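Local coordinates for UDP-glucose 6-dehydrogenase (Pyrobaculum islandicum, PDB 3VTF), which probably catalyses the NAD-dependent oxidation of UDP-glucose to UDP-glucuronate, reducing two molecules of NAD+ for each sugar nucleotide, at residues V423-Y428 against I437-W443; W137-K143 against K167-N173; V38-L42 against A75-A79; A236-S240 against V309-N313. All coordinates share one frame; numbering follows the deposited sequence.

Contact 1 of 4, residues V423-Y428 against I437-W443; sequences VVDGRY and IYEGVAW
D425 and Y438 meet on one face of the two final strands of a parallel, Rossmann-type sheet in the UDP-binding part of the enzyme. Strand 437-440 runs beside 422-425 as the outermost strand, and four backbone hydrogen bonds join the pair, beginning with V423 N to I437 O (2.9 Å) and ending with V441 N to D425 O. The contact tightens towards this C-terminal end. Here V441 CG2 presses to 3.4 Å from G426 CA, closer than ordinary carbon contact, and also meets V424 CG1. The W443 indole is clamped between G440 CA on one face and Y428 on the other; Y428 comes edge-to-face, its CD1 3.7 Å from W443 CE2, with the planes at 66°. The far end is looser and partly exposed. The I437 side chain leads away from 423-428, and E439 bends outward to salt bridges with R327 and K250. Back at the tight end, R427 turns away to the bound UDP-glucose, its NE held by A407 O. D425 ties the turn together: OD1 accepts R427 N from above the carboxylate plane, making an Asx turn, while OD2 takes V429 N. Y438, its ring swung opposite the main-chain nitrogen (chi1 179°), stretches along its strand to place its hydroxyl between two mates: Y438 OH donates to D425 OD2 over a very short 2.5 Å and accepts W443 NE1 at 2.8 Å, in the indole plane.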
# COMPACT_ATOMS: atom_id res chain seq x y z
N VAL A 423 18.48 4.49 -24.64
CA VAL A 423 17.31 3.78 -24.23
C VAL A 423 16.79 4.50 -22.99
O VAL A 423 17.53 4.69 -22.00
CB VAL A 423 17.64 2.34 -23.83
CG1 VAL A 423 16.44 1.59 -23.24
CG2 VAL A 423 18.23 1.58 -25.01
N VAL A 424 15.49 4.80 -23.02
CA VAL A 424 14.74 5.27 -21.81
C VAL A 424 13.89 4.05 -21.47
O VAL A 424 13.00 3.66 -22.27
CB VAL A 424 13.90 6.51 -22.14
CG1 VAL A 424 12.92 6.81 -21.02
CG2 VAL A 424 14.83 7.74 -22.38
N ASP A 425 14.21 3.41 -20.36
CA ASP A 425 13.56 2.15 -19.99
C ASP A 425 12.35 2.42 -19.10
O ASP A 425 12.48 2.92 -17.91
CB ASP A 425 14.56 1.32 -19.20
CG ASP A 425 14.05 -0.05 -18.86
OD1 ASP A 425 12.89 -0.36 -19.18
OD2 ASP A 425 14.81 -0.83 -18.25
N GLY A 426 11.16 2.12 -19.62
CA GLY A 426 9.95 2.43 -18.80
C GLY A 426 9.43 1.31 -18.01
O GLY A 426 8.41 1.49 -17.34
N ARG A 427 10.02 0.13 -18.19
CA ARG A 427 9.56 -1.10 -17.57
C ARG A 427 10.59 -2.01 -16.86
O ARG A 427 10.22 -3.09 -16.45
CB ARG A 427 8.76 -1.94 -18.56
CG ARG A 427 7.55 -1.23 -19.12
CD ARG A 427 6.47 -1.07 -18.07
NE ARG A 427 5.30 -0.41 -18.62
CZ ARG A 427 4.37 0.20 -17.91
NH1 ARG A 427 4.46 0.25 -16.60
NH2 ARG A 427 3.35 0.76 -18.51
N TYR A 428 11.83 -1.56 -16.69
CA TYR A 428 12.88 -2.38 -16.09
C TYR A 428 13.27 -3.64 -16.85
O TYR A 428 12.83 -4.72 -16.52
CB TYR A 428 12.56 -2.74 -14.64
CG TYR A 428 13.77 -2.98 -13.78
CD1 TYR A 428 14.43 -1.93 -13.20
CD2 TYR A 428 14.22 -4.25 -13.53
CE1 TYR A 428 15.53 -2.13 -12.40
CE2 TYR A 428 15.33 -4.47 -12.74
CZ TYR A 428 15.98 -3.40 -12.18
OH TYR A 428 17.07 -3.59 -11.38
N ILE A 437 23.46 4.89 -23.77
CA ILE A 437 22.89 5.74 -22.68
C ILE A 437 21.63 4.95 -22.15
O ILE A 437 20.79 4.56 -22.93
CB ILE A 437 22.56 7.14 -23.20
CG1 ILE A 437 23.87 7.95 -23.52
CG2 ILE A 437 21.81 7.93 -22.14
CD1 ILE A 437 23.61 9.23 -24.35
N TYR A 438 21.62 4.61 -20.86
CA TYR A 438 20.50 3.95 -20.23
C TYR A 438 19.86 4.96 -19.26
O TYR A 438 20.53 5.37 -18.28
CB TYR A 438 21.00 2.72 -19.50
CG TYR A 438 19.87 1.98 -18.79
CD1 TYR A 438 18.96 1.18 -19.51
CD2 TYR A 438 19.67 2.17 -17.41
CE1 TYR A 438 17.91 0.54 -18.87
CE2 TYR A 438 18.59 1.56 -16.77
CZ TYR A 438 17.75 0.70 -17.52
OH TYR A 438 16.68 0.09 -16.87
N GLU A 439 18.60 5.35 -19.49
CA GLU A 439 17.89 6.14 -18.51
C GLU A 439 16.67 5.31 -17.98
O GLU A 439 15.75 5.13 -18.70
CB GLU A 439 17.37 7.37 -19.19
CG GLU A 439 18.43 8.40 -19.54
CD GLU A 439 18.91 9.20 -18.35
OE1 GLU A 439 18.37 9.03 -17.21
OE2 GLU A 439 19.88 9.97 -18.54
N GLY A 440 16.68 4.92 -16.73
CA GLY A 440 15.46 4.34 -16.12
C GLY A 440 14.43 5.45 -15.91
O GLY A 440 14.78 6.59 -15.55
N VAL A 441 13.17 5.15 -16.16
CA VAL A 441 12.15 6.20 -16.05
C VAL A 441 11.99 6.57 -14.56
O VAL A 441 11.65 7.71 -14.27
CB VAL A 441 10.77 5.78 -16.64
CG1 VAL A 441 9.79 6.92 -16.50
CG2 VAL A 441 10.94 5.61 -18.15
N ALA A 442 12.23 5.60 -13.65
CA ALA A 442 12.00 5.82 -12.22
C ALA A 442 13.01 5.07 -11.41
O ALA A 442 12.75 4.51 -10.30
CB ALA A 442 10.56 5.35 -11.92
N TRP A 443 14.24 4.98 -11.94
CA TRP A 443 15.33 4.41 -11.16
C TRP A 443 16.59 4.87 -11.89
O TRP A 443 16.55 5.33 -13.05
CB TRP A 443 15.31 2.86 -11.13
CG TRP A 443 15.12 2.24 -12.51
CD1 TRP A 443 16.11 1.82 -13.40
CD2 TRP A 443 13.86 2.04 -13.23
NE1 TRP A 443 15.54 1.32 -14.57
CE2 TRP A 443 14.21 1.46 -14.54
CE3 TRP A 443 12.52 2.19 -12.89
CZ2 TRP A 443 13.26 1.11 -15.48
CZ3 TRP A 443 11.55 1.90 -13.86
CH2 TRP A 443 11.90 1.32 -15.12

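Contact 2 of 4, residues W137-K143 against K167-N173; sequences WHLVVVK and KFSVASN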
# COMPACT_ATOMS: atom_id res chain seq x y z
N TRP A 137 -39.61 -14.82 -9.30
CA TRP A 137 -38.45 -14.19 -8.68
C TRP A 137 -37.21 -14.46 -9.50
O TRP A 137 -37.08 -15.55 -10.13
CB TRP A 137 -38.26 -14.80 -7.33
CG TRP A 137 -37.03 -14.30 -6.60
CD1 TRP A 137 -36.96 -13.19 -5.76
CD2 TRP A 137 -35.68 -14.91 -6.55
NE1 TRP A 137 -35.72 -13.06 -5.24
CE2 TRP A 137 -34.89 -14.05 -5.68
CE3 TRP A 137 -35.05 -16.01 -7.20
CZ2 TRP A 137 -33.55 -14.31 -5.40
CZ3 TRP A 137 -33.69 -16.28 -6.90
CH2 TRP A 137 -32.96 -15.45 -6.00
N HIS A 138 -36.33 -13.47 -9.50
CA HIS A 138 -35.05 -13.52 -10.22
C HIS A 138 -34.02 -12.76 -9.39
O HIS A 138 -34.37 -11.86 -8.62
CB HIS A 138 -35.18 -12.71 -11.49
CG HIS A 138 -34.21 -13.14 -12.60
ND1 HIS A 138 -33.10 -12.42 -12.90
CD2 HIS A 138 -34.22 -14.23 -13.47
CE1 HIS A 138 -32.42 -13.02 -13.90
NE2 HIS A 138 -33.11 -14.12 -14.25
N LEU A 139 -32.72 -13.10 -9.56
CA LEU A 139 -31.66 -12.35 -8.92
C LEU A 139 -30.88 -11.51 -9.91
O LEU A 139 -30.40 -12.00 -10.92
CB LEU A 139 -30.71 -13.32 -8.18
CG LEU A 139 -29.43 -12.73 -7.53
CD1 LEU A 139 -29.74 -11.73 -6.41
CD2 LEU A 139 -28.60 -13.88 -6.96
N VAL A 140 -30.70 -10.23 -9.61
CA VAL A 140 -29.94 -9.37 -10.52
C VAL A 140 -28.55 -9.15 -9.86
O VAL A 140 -28.45 -8.63 -8.72
CB VAL A 140 -30.63 -8.00 -10.58
CG1 VAL A 140 -29.88 -7.10 -11.56
CG2 VAL A 140 -32.10 -8.22 -11.04
N VAL A 141 -27.48 -9.54 -10.55
CA VAL A 141 -26.16 -9.44 -9.90
C VAL A 141 -25.30 -8.47 -10.70
O VAL A 141 -25.14 -8.63 -11.96
CB VAL A 141 -25.47 -10.86 -9.88
CG1 VAL A 141 -24.06 -10.81 -9.15
CG2 VAL A 141 -26.38 -11.93 -9.23
N VAL A 142 -24.72 -7.50 -10.03
CA VAL A 142 -23.94 -6.51 -10.74
C VAL A 142 -22.43 -6.91 -10.63
O VAL A 142 -21.87 -6.87 -9.50
CB VAL A 142 -24.13 -5.10 -10.11
CG1 VAL A 142 -23.30 -4.06 -10.93
CG2 VAL A 142 -25.63 -4.66 -10.02
N LYS A 143 -21.83 -7.29 -11.76
CA LYS A 143 -20.35 -7.58 -11.78
C LYS A 143 -19.58 -6.33 -12.23
O LYS A 143 -18.46 -6.16 -11.87
CB LYS A 143 -20.06 -8.68 -12.78
CG LYS A 143 -20.45 -10.07 -12.33
CD LYS A 143 -19.72 -10.46 -11.07
CE LYS A 143 -18.33 -10.93 -11.32
NZ LYS A 143 -17.90 -11.59 -10.00
N LYS A 167 -41.52 -9.72 -8.18
CA LYS A 167 -40.53 -9.57 -7.07
C LYS A 167 -39.11 -10.06 -7.55
O LYS A 167 -39.01 -10.95 -8.40
CB LYS A 167 -40.95 -10.36 -5.83
CG LYS A 167 -40.69 -11.88 -5.99
CD LYS A 167 -40.94 -12.79 -4.77
CE LYS A 167 -41.36 -14.16 -5.30
NZ LYS A 167 -40.97 -15.36 -4.52
N PHE A 168 -38.05 -9.42 -7.05
CA PHE A 168 -36.68 -9.83 -7.42
C PHE A 168 -35.75 -9.38 -6.36
O PHE A 168 -36.17 -8.62 -5.46
CB PHE A 168 -36.28 -9.18 -8.79
CG PHE A 168 -36.21 -7.68 -8.76
CD1 PHE A 168 -34.98 -7.06 -8.47
CD2 PHE A 168 -37.34 -6.87 -9.02
CE1 PHE A 168 -34.84 -5.73 -8.50
CE2 PHE A 168 -37.23 -5.49 -8.99
CZ PHE A 168 -35.96 -4.91 -8.72
N SER A 169 -34.53 -9.86 -6.43
CA SER A 169 -33.50 -9.43 -5.46
C SER A 169 -32.28 -8.99 -6.23
O SER A 169 -32.20 -9.19 -7.45
CB SER A 169 -33.12 -10.60 -4.51
OG SER A 169 -34.23 -11.07 -3.75
N VAL A 170 -31.38 -8.25 -5.55
CA VAL A 170 -30.22 -7.62 -6.22
C VAL A 170 -29.02 -8.03 -5.34
O VAL A 170 -29.16 -8.38 -4.14
CB VAL A 170 -30.27 -6.08 -6.31
CG1 VAL A 170 -31.47 -5.64 -7.19
CG2 VAL A 170 -30.38 -5.42 -4.91
N ALA A 171 -27.83 -7.96 -5.93
CA ALA A 171 -26.63 -8.18 -5.20
C ALA A 171 -25.48 -7.55 -5.98
O ALA A 171 -25.46 -7.62 -7.23
CB ALA A 171 -26.33 -9.69 -5.05
N SER A 172 -24.49 -7.05 -5.26
CA SER A 172 -23.24 -6.59 -5.88
C SER A 172 -22.27 -7.81 -5.65
O SER A 172 -22.21 -8.38 -4.57
CB SER A 172 -22.74 -5.39 -5.07
OG SER A 172 -21.36 -5.15 -5.38
N ASN A 173 -21.58 -8.21 -6.70
CA ASN A 173 -20.63 -9.34 -6.62
C ASN A 173 -19.45 -8.90 -7.50
O ASN A 173 -19.36 -9.20 -8.73
CB ASN A 173 -21.32 -10.63 -7.16
CG ASN A 173 -20.37 -11.83 -7.23
OD1 ASN A 173 -19.40 -12.00 -6.38
ND2 ASN A 173 -20.56 -12.63 -8.23
O HOH W 1 -20.89 -4.57 -7.84
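V140 and V170 stand side by side on one face of two parallel strands, V140 CB lying 4.2 Å from V170 CG1. V140 CG2 also reaches F168 CD1 at 4.0 Å. On the other face L139 CD1 approaches A171 CB, a small side chain beside a branched one; the L139 methyl gets there because chi2 (64°) folds it towards the neighbouring strand, where it also lies against the S169 carbonyl. Farther along that face V141 CG1 packs on N173 CB. Between the two faces runs a regular series of backbone bonds, from S169 N to H138 O at one end to N173 N to V142 O at the other, with A171 N to V140 O noticeably bent (136° at the hydrogen). At the polar edges the pairing is finished by side chains and water. W137 NE1 gives its hydrogen to S169 OG (2.9 Å) close to the indole plane, and this hydroxyl is also bonded to D198. Nearby, the buried K167 O has no conventional partner and meets W137 CA at 3.3 Å in an almost straight CA-H...O contact. At the opposite end one water donates to V142 O and lies 2.6 Å from S172 OG. The pair forms a beta-alpha-beta crossover of the NAD-binding Rossmann domain: helix 151-160 joins the strands and, with helix 118-134, covers the V140 face, helix 199-208 packs on L139 and A171, and strand 100-103 flanks 139-142.

Contact 3 of 4, residues V38-L42 against A75-A79; sequences VGFAL and ALGRA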
# COMPACT_ATOMS: atom_id res chain seq x y z
N VAL A 38 -18.25 -18.65 -19.55
CA VAL A 38 -17.52 -19.93 -19.73
C VAL A 38 -17.20 -20.66 -18.44
O VAL A 38 -17.41 -21.90 -18.31
CB VAL A 38 -16.22 -19.67 -20.56
CG1 VAL A 38 -15.29 -20.91 -20.51
CG2 VAL A 38 -16.57 -19.31 -21.99
N GLY A 39 -16.73 -19.91 -17.45
CA GLY A 39 -16.37 -20.50 -16.17
C GLY A 39 -17.58 -21.08 -15.42
O GLY A 39 -17.44 -22.13 -14.78
N PHE A 40 -18.71 -20.35 -15.41
CA PHE A 40 -19.85 -20.86 -14.68
C PHE A 40 -20.31 -22.16 -15.38
O PHE A 40 -20.72 -23.12 -14.67
CB PHE A 40 -21.03 -19.85 -14.67
CG PHE A 40 -20.85 -18.69 -13.68
CD1 PHE A 40 -20.41 -18.93 -12.41
CD2 PHE A 40 -21.26 -17.39 -14.02
CE1 PHE A 40 -20.32 -17.88 -11.47
CE2 PHE A 40 -21.08 -16.35 -13.11
CZ PHE A 40 -20.63 -16.61 -11.84
N ALA A 41 -20.30 -22.17 -16.73
CA ALA A 41 -20.70 -23.41 -17.42
C ALA A 41 -19.77 -24.57 -17.05
O ALA A 41 -20.23 -25.71 -16.79
CB ALA A 41 -20.71 -23.21 -18.95
N LEU A 42 -18.46 -24.28 -16.91
CA LEU A 42 -17.51 -25.34 -16.58
C LEU A 42 -17.61 -25.71 -15.15
O LEU A 42 -17.25 -26.81 -14.80
CB LEU A 42 -16.05 -24.93 -16.92
CG LEU A 42 -15.72 -24.75 -18.44
CD1 LEU A 42 -14.25 -24.25 -18.59
CD2 LEU A 42 -16.03 -26.03 -19.19
N ALA A 75 -11.10 -23.26 -23.07
CA ALA A 75 -12.20 -23.27 -22.08
C ALA A 75 -13.56 -23.09 -22.77
O ALA A 75 -14.56 -23.81 -22.48
CB ALA A 75 -11.97 -22.17 -21.00
N LEU A 76 -13.59 -22.19 -23.77
CA LEU A 76 -14.84 -21.94 -24.45
C LEU A 76 -15.32 -23.25 -25.18
O LEU A 76 -16.50 -23.66 -25.07
CB LEU A 76 -14.68 -20.75 -25.38
CG LEU A 76 -15.80 -20.50 -26.40
CD1 LEU A 76 -17.12 -20.16 -25.70
CD2 LEU A 76 -15.37 -19.39 -27.36
N GLY A 77 -14.41 -23.92 -25.87
CA GLY A 77 -14.77 -25.13 -26.68
C GLY A 77 -15.28 -26.16 -25.71
O GLY A 77 -16.30 -26.77 -25.99
N ARG A 78 -14.61 -26.33 -24.56
CA ARG A 78 -15.10 -27.24 -23.48
C ARG A 78 -16.49 -26.85 -22.95
O ARG A 78 -17.37 -27.68 -22.79
CB ARG A 78 -14.10 -27.37 -22.31
CG ARG A 78 -12.73 -27.95 -22.67
CD ARG A 78 -11.68 -27.73 -21.55
NE ARG A 78 -12.06 -28.44 -20.33
CZ ARG A 78 -11.69 -29.69 -20.02
NH1 ARG A 78 -10.90 -30.38 -20.83
NH2 ARG A 78 -12.12 -30.28 -18.89
N ALA A 79 -16.73 -25.57 -22.68
CA ALA A 79 -18.04 -25.15 -22.19
C ALA A 79 -19.16 -25.38 -23.20
O ALA A 79 -20.24 -25.88 -22.87
CB ALA A 79 -17.95 -23.65 -21.75
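V38 and A75 bring together two helices of the NAD-binding Rossmann domain: helix 31-43, which follows the first strand and a glycine-rich turn resembling the dinucleotide-binding GxGxxG pattern, and helix 72-81, which precedes the edge strand 85-87. Their segments cross at 48° with axes 9.0 Å apart, and no hydrogen bond passes between them. Fit is therefore a matter of shape. Helix 31-43 supplies the larger bumps, while alanines on the partner make the shallow places that receive them. One V38 branch, CG1, settles between A75 and A79, 3.6 Å from A75 CB and 4.0 Å from A79 CB. The other, CG2, turns aside to the L76 side chain, which it meets at about a right angle (3.8 Å to L76 CD1). The relief also works in reverse: the A79 methyl is itself a small knob, entering a hollow bounded by V38, A41 and L42, with A41 CB 4.0 Å from A79 CB. L85, on strand 85-87, touches V38, A41, L76 and A79, so the same side chain underlies both helices. At the outer margin, where it is partly exposed, L42 closes the seam. An extended chi2 (176°) carries its CD1 out to A75 CB, while the other methyl, CD2, lies against the R78-A79 backbone. Trimmed to an alanine, this position would probably expose a gap beside A75 and A79 and leave that turn of the second helix without its apolar cover. The fork is snug at its tip: L42 CD2 lies 3.6 Å from A79 N and 3.9 Å from R78 CB.

Contact 4 of 4, residues A236-S240 against V309-N313; sequences ALKIS and VLRVN. With UPG (uridine-5'-diphosphate-glucose), chain B.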
# COMPACT_ATOMS: atom_id res chain seq x y z
N ALA A 236 -3.28 0.80 -7.73
CA ALA A 236 -2.78 1.94 -8.48
C ALA A 236 -1.87 2.81 -7.59
O ALA A 236 -0.84 3.32 -8.06
CB ALA A 236 -3.98 2.75 -9.06
N LEU A 237 -2.25 2.93 -6.31
CA LEU A 237 -1.50 3.71 -5.34
C LEU A 237 -0.12 3.07 -5.11
O LEU A 237 0.89 3.80 -4.95
CB LEU A 237 -2.29 3.80 -3.99
CG LEU A 237 -1.68 4.35 -2.73
CD1 LEU A 237 -2.67 4.62 -1.57
CD2 LEU A 237 -0.78 3.26 -2.17
N LYS A 238 -0.06 1.73 -5.00
CA LYS A 238 1.29 1.11 -4.85
C LYS A 238 2.14 1.44 -6.00
O LYS A 238 3.35 1.65 -5.78
CB LYS A 238 1.24 -0.44 -4.72
CG LYS A 238 0.30 -0.86 -3.59
CD LYS A 238 0.43 -2.32 -3.00
CE LYS A 238 1.86 -2.90 -2.96
NZ LYS A 238 1.90 -4.29 -2.29
N ILE A 239 1.60 1.35 -7.23
CA ILE A 239 2.38 1.65 -8.43
C ILE A 239 2.89 3.13 -8.40
O ILE A 239 4.07 3.42 -8.66
CB ILE A 239 1.52 1.41 -9.69
CG1 ILE A 239 1.17 -0.11 -9.78
CG2 ILE A 239 2.27 1.75 -10.96
CD1 ILE A 239 0.12 -0.41 -10.84
N SER A 240 1.99 4.06 -8.09
CA SER A 240 2.35 5.49 -8.09
C SER A 240 3.30 5.83 -6.95
O SER A 240 4.19 6.71 -7.09
CB SER A 240 1.04 6.35 -7.99
OG SER A 240 0.44 6.32 -9.22
N VAL A 309 -2.30 10.00 -6.66
CA VAL A 309 -2.02 8.78 -7.40
C VAL A 309 -2.07 9.03 -8.87
O VAL A 309 -1.21 8.55 -9.66
CB VAL A 309 -3.06 7.66 -7.01
CG1 VAL A 309 -2.90 6.50 -7.93
CG2 VAL A 309 -2.77 7.30 -5.57
N LEU A 310 -3.13 9.71 -9.29
CA LEU A 310 -3.30 10.00 -10.73
C LEU A 310 -2.32 11.08 -11.23
O LEU A 310 -1.86 11.01 -12.38
CB LEU A 310 -4.74 10.50 -11.04
CG LEU A 310 -5.77 9.48 -11.53
CD1 LEU A 310 -7.05 10.18 -12.07
CD2 LEU A 310 -5.21 8.50 -12.57
N ARG A 311 -2.01 12.08 -10.40
CA ARG A 311 -1.00 13.09 -10.83
C ARG A 311 0.34 12.41 -11.19
O ARG A 311 0.98 12.72 -12.22
CB ARG A 311 -0.82 14.05 -9.69
CG ARG A 311 0.31 15.04 -9.85
CD ARG A 311 0.52 15.94 -8.61
NE ARG A 311 1.83 16.58 -8.70
CZ ARG A 311 1.99 17.82 -9.15
NH1 ARG A 311 0.89 18.48 -9.51
NH2 ARG A 311 3.19 18.41 -9.25
N VAL A 312 0.81 11.52 -10.32
CA VAL A 312 2.08 10.80 -10.62
C VAL A 312 1.93 10.00 -11.87
O VAL A 312 2.77 10.04 -12.74
CB VAL A 312 2.44 9.91 -9.40
CG1 VAL A 312 3.59 8.92 -9.76
CG2 VAL A 312 2.82 10.82 -8.26
N ASN A 313 0.78 9.29 -12.03
CA ASN A 313 0.63 8.44 -13.20
C ASN A 313 0.65 9.23 -14.47
O ASN A 313 1.21 8.77 -15.51
CB ASN A 313 -0.69 7.64 -13.08
CG ASN A 313 -0.74 6.45 -14.00
OD1 ASN A 313 -1.61 6.33 -14.89
ND2 ASN A 313 0.17 5.56 -13.78
N1 UPG B . 1.57 -2.17 -13.62
C2 UPG B . 2.69 -1.37 -13.24
N3 UPG B . 3.45 -1.78 -12.22
C4 UPG B . 3.11 -2.92 -11.51
C5 UPG B . 1.98 -3.74 -11.85
C6 UPG B . 1.19 -3.28 -12.92
O2 UPG B . 2.99 -0.30 -13.85
O4 UPG B . 3.84 -3.25 -10.52
C1C UPG B . 0.77 -1.61 -14.74
C2C UPG B . 0.61 -2.66 -15.83
O2C UPG B . 1.66 -2.60 -16.79
C3C UPG B . -0.74 -2.27 -16.46
C4C UPG B . -1.55 -1.70 -15.30
O4C UPG B . -0.58 -1.48 -14.24
O3C UPG B . -0.54 -1.15 -17.36
C5C UPG B . -2.64 -2.67 -14.77
O5C UPG B . -2.06 -3.98 -14.71
PA UPG B . -3.00 -5.27 -14.19
O1A UPG B . -3.45 -5.07 -12.71
O2A UPG B . -2.33 -6.58 -14.68
O3A UPG B . -4.18 -5.16 -15.29
PB UPG B . -5.80 -5.36 -15.19
O1B UPG B . -6.16 -6.51 -16.09
O2B UPG B . -6.15 -3.92 -15.64
O3B UPG B . -6.26 -5.81 -13.73
C1' UPG B . -6.77 -4.84 -12.77
C2' UPG B . -6.67 -5.47 -11.40
C3' UPG B . -7.72 -6.60 -11.31
C4' UPG B . -9.11 -5.98 -11.61
C5' UPG B . -9.10 -5.48 -13.11
C6' UPG B . -10.38 -4.78 -13.61
O2' UPG B . -5.31 -6.03 -11.49
O3' UPG B . -7.66 -7.12 -10.00
O4' UPG B . -10.07 -7.05 -11.53
O5' UPG B . -8.10 -4.42 -13.08
O6' UPG B . -11.05 -4.13 -12.50
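S240 and V309 pin together two long helices, 221-251 and 304-328, that meet in the central domain of this UDP-glucose/GDP-mannose dehydrogenase; their short segments cross at 50° with axes 9.1 Å apart. The apolar contacts centre on V309, which straddles a turn of the first helix. Its CG1 lies among A236 O, A236 CB and the S240 hydroxyl, and its CG2 rests 3.9 Å from L237 CB. One turn on, V312 CG1 lies against the S240 backbone, 3.5 Å from S240 O. This seam continues into the dimer: I305 of the second subunit packs on both S240 and V312, and L237 meets L237 of that subunit. Ligand contact belongs to another side of the first helix, where I239 lies over one face of the uracil ring of the bound UDP-glucose. With CG1 beside the backbone N (chi1 -65°) and the chain extended beyond it, CG1 sits 3.7 Å from UPG N3 and CD1 3.6 Å from UPG N1, while CG2 borders the exocyclic O2. Cutting this side chain back to an alanine would probably uncover that face of the uracil and let the base tilt more freely in the pocket. Polar contact comes down to one hydroxyl and one carbonyl. V309 O is already engaged by its own helix, accepting N313 N at 3.2 Å, and takes a second hydrogen from across the interface. S240 OG provides it, at 2.8 Å from V309 O, tilted 17° from the carbonyl plane.

The four contacts fall into two groups. Contacts 2 and 3 both belong to the NAD-binding domain, their centres 23 Å apart and nearest atoms about 5 Å. Contacts 1 and 4 lie on the same side of the chain's centre, centres 18 Å and nearest atoms about 6 Å apart, and helix 304-328 connects them: it supplies 309-313 to contact 4, and its residues M316, A320 and L324 pack on contact 1. The UDP-glucose touched by I239 of contact 4 also comes within about 3 Å of the R427 side chain of contact 1. From the other domain, the side chain of K143 in contact 2 is about 9 Å from the bound UDP-glucose.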